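PDB 3TEF: Iron(III) ABC transporter, periplasmic iron-compound-binding protein from Vibrio cholerae, which probably binds iron(III)-catecholate siderophores in the periplasm and delivers them to an ABC transporter for iron uptake. Local coordinates for residues Lys91-Leu96 and Ala100-Phe105. Sequence-based numbering, arbitrary orientation.
Sequences KSYDEL and APTIVF
Y93 and T102 meet between helix 93-99 and strand 102-104, their side chains running past each other in opposite senses. With CG anti to the backbone N (chi1 -178°), the tyrosine ring reaches from the helix to the strand, where its CE1 lies 3.6 Å from T102 CG2. V104 adds a second methyl, CG2, 3.8 Å from Y93 CD1 and oblique to the ring. Beta-branched threonine and valine suit an extended strand and give the CD1/CE1 side of the ring methyl groups to pack against. L96 is buried and touches F72, I75 and I85, so a leucine suits this place between the helix, its neighbour 72-77 and the sheet.

The polar contacts use the backbone N and O of T102 and its hydroxyl, with one further bond at the helix end. T102 O sits near the plane of the Y93 ring, at the edge, 3.1 Å from Y93 OH. T13 OG1, in the N-terminal hairpin, hydrogen-bonds to T102 O. A water bridges the segments, accepting from T102 N at 2.9 Å and hydrogen-bonding to Y93 OH. T102 OG1 donates to A100 O at 2.9 Å, tilted 31° from the carbonyl plane, satisfying that carbonyl in the link from helix to strand. A100 N gives L96 O a weak 3.3 Å bond, continuing the helical pattern just past helix 93-99.

Strand 102-104, the edge of the four-stranded parallel sheet, pairs with strand 82-85 and completes a beta-alpha-beta unit. The chemistry implies a mixed interface: methyls and an aromatic ring seat the helix, while water and the threonine hydroxyl satisfy polar groups where helix gives way to strand.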
loop_
_atom_site.group_PDB
_atom_site.type_symbol
_atom_site.label_atom_id
_atom_site.label_comp_id
_atom_site.label_asym_id
_atom_site.label_seq_id
_atom_site.Cartn_x
_atom_site.Cartn_y
_atom_site.Cartn_z
ATOM N N LYS A 91 5.644 6.708 -13.814
ATOM C CA LYS A 91 5.794 7.590 -14.973
ATOM C C LYS A 91 7.175 7.425 -15.590
ATOM O O LYS A 91 7.409 7.836 -16.732
ATOM C CB LYS A 91 5.538 9.058 -14.619
ATOM C CG LYS A 91 4.129 9.350 -14.114
ATOM C CD LYS A 91 3.877 10.858 -13.981
ATOM C CE LYS A 91 5.000 11.580 -13.229
ATOM N NZ LYS A 91 5.145 11.163 -11.783
ATOM N N SER A 92 8.095 6.818 -14.834
ATOM C CA SER A 92 9.464 6.654 -15.305
ATOM C C SER A 92 9.712 5.279 -15.873
ATOM O O SER A 92 10.839 4.939 -16.211
ATOM C CB SER A 92 10.472 6.921 -14.180
ATOM O OG SER A 92 10.515 8.298 -13.853
ATOM N N TYR A 93 8.660 4.476 -15.957
ATOM C CA TYR A 93 8.794 3.111 -16.448
ATOM C C TYR A 93 9.467 2.992 -17.813
ATOM O O TYR A 93 10.294 2.103 -18.024
ATOM C CB TYR A 93 7.429 2.439 -16.511
ATOM C CG TYR A 93 7.497 1.005 -16.970
ATOM C CD1 TYR A 93 7.739 -0.019 -16.072
ATOM C CD2 TYR A 93 7.304 0.677 -18.311
ATOM C CE1 TYR A 93 7.789 -1.342 -16.483
ATOM C CE2 TYR A 93 7.359 -0.646 -18.736
ATOM C CZ TYR A 93 7.597 -1.643 -17.822
ATOM O OH TYR A 93 7.658 -2.957 -18.214
ATOM N N ASP A 94 9.091 3.857 -18.753
ATOM C CA ASP A 94 9.605 3.719 -20.107
ATOM C C ASP A 94 11.117 3.873 -20.106
ATOM O O ASP A 94 11.821 3.115 -20.781
ATOM C CB ASP A 94 8.948 4.710 -21.075
ATOM C CG ASP A 94 9.056 6.151 -20.602
ATOM O OD1 ASP A 94 9.215 6.390 -19.375
ATOM O OD2 ASP A 94 8.984 7.051 -21.452
ATOM N N GLU A 95 11.604 4.836 -19.323
ATOM C CA GLU A 95 13.037 5.080 -19.210
ATOM C C GLU A 95 13.757 3.934 -18.504
ATOM O O GLU A 95 14.832 3.504 -18.935
ATOM C CB GLU A 95 13.305 6.414 -18.504
ATOM C CG GLU A 95 12.920 7.617 -19.336
ATOM C CD GLU A 95 13.876 7.826 -20.489
ATOM O OE1 GLU A 95 15.056 7.439 -20.343
ATOM O OE2 GLU A 95 13.454 8.362 -21.540
ATOM N N LEU A 96 13.158 3.426 -17.427
ATOM C CA LEU A 96 13.779 2.330 -16.688
ATOM C C LEU A 96 13.797 1.063 -17.547
ATOM O O LEU A 96 14.737 0.273 -17.480
ATOM C CB LEU A 96 13.039 2.073 -15.370
ATOM C CG LEU A 96 13.088 3.158 -14.289
ATOM C CD1 LEU A 96 12.069 2.848 -13.175
ATOM C CD2 LEU A 96 14.506 3.328 -13.686
ATOM N N ALA A 100 16.934 -2.161 -17.978
ATOM C CA ALA A 100 16.803 -3.573 -17.656
ATOM C C ALA A 100 15.332 -3.911 -17.570
ATOM O O ALA A 100 14.499 -3.024 -17.426
ATOM C CB ALA A 100 17.503 -3.876 -16.325
ATOM N N PRO A 101 15.002 -5.200 -17.654
ATOM C CA PRO A 101 13.606 -5.589 -17.460
ATOM C C PRO A 101 13.080 -4.959 -16.182
ATOM O O PRO A 101 13.716 -5.052 -15.116
ATOM C CB PRO A 101 13.684 -7.110 -17.337
ATOM C CG PRO A 101 14.894 -7.462 -18.160
ATOM C CD PRO A 101 15.875 -6.363 -17.876
ATOM N N THR A 102 11.923 -4.323 -16.300
ATOM C CA THR A 102 11.318 -3.587 -15.197
ATOM C C THR A 102 9.888 -4.083 -14.986
ATOM O O THR A 102 9.156 -4.351 -15.944
ATOM C CB THR A 102 11.319 -2.066 -15.500
ATOM O OG1 THR A 102 12.674 -1.618 -15.660
ATOM C CG2 THR A 102 10.654 -1.284 -14.384
ATOM N N ILE A 103 9.498 -4.243 -13.730
ATOM C CA ILE A 103 8.145 -4.671 -13.411
ATOM C C ILE A 103 7.552 -3.697 -12.429
ATOM O O ILE A 103 8.241 -3.243 -11.499
ATOM C CB ILE A 103 8.147 -6.069 -12.778
ATOM C CG1 ILE A 103 8.539 -7.120 -13.815
ATOM C CG2 ILE A 103 6.787 -6.403 -12.145
ATOM C CD1 ILE A 103 8.850 -8.482 -13.187
ATOM N N VAL A 104 6.275 -3.382 -12.616
ATOM C CA VAL A 104 5.558 -2.554 -11.655
ATOM C C VAL A 104 4.845 -3.433 -10.634
ATOM O O VAL A 104 4.216 -4.430 -10.981
ATOM C CB VAL A 104 4.562 -1.594 -12.326
ATOM C CG1 VAL A 104 3.719 -0.882 -11.266
ATOM C CG2 VAL A 104 5.301 -0.591 -13.181
ATOM N N PHE A 105 4.982 -3.066 -9.363
ATOM C CA PHE A 105 4.429 -3.831 -8.248
ATOM C C PHE A 105 3.408 -2.927 -7.582
ATOM O O PHE A 105 3.766 -1.924 -6.950
ATOM C CB PHE A 105 5.577 -4.208 -7.274
ATOM C CG PHE A 105 5.152 -5.064 -6.101
ATOM C CD1 PHE A 105 5.159 -6.454 -6.195
ATOM C CD2 PHE A 105 4.790 -4.477 -4.888
ATOM C CE1 PHE A 105 4.783 -7.250 -5.124
ATOM C CE2 PHE A 105 4.400 -5.277 -3.805
ATOM C CZ PHE A 105 4.401 -6.663 -3.931
HETATM O O HOH W 1 10.574 -3.644 -18.821
#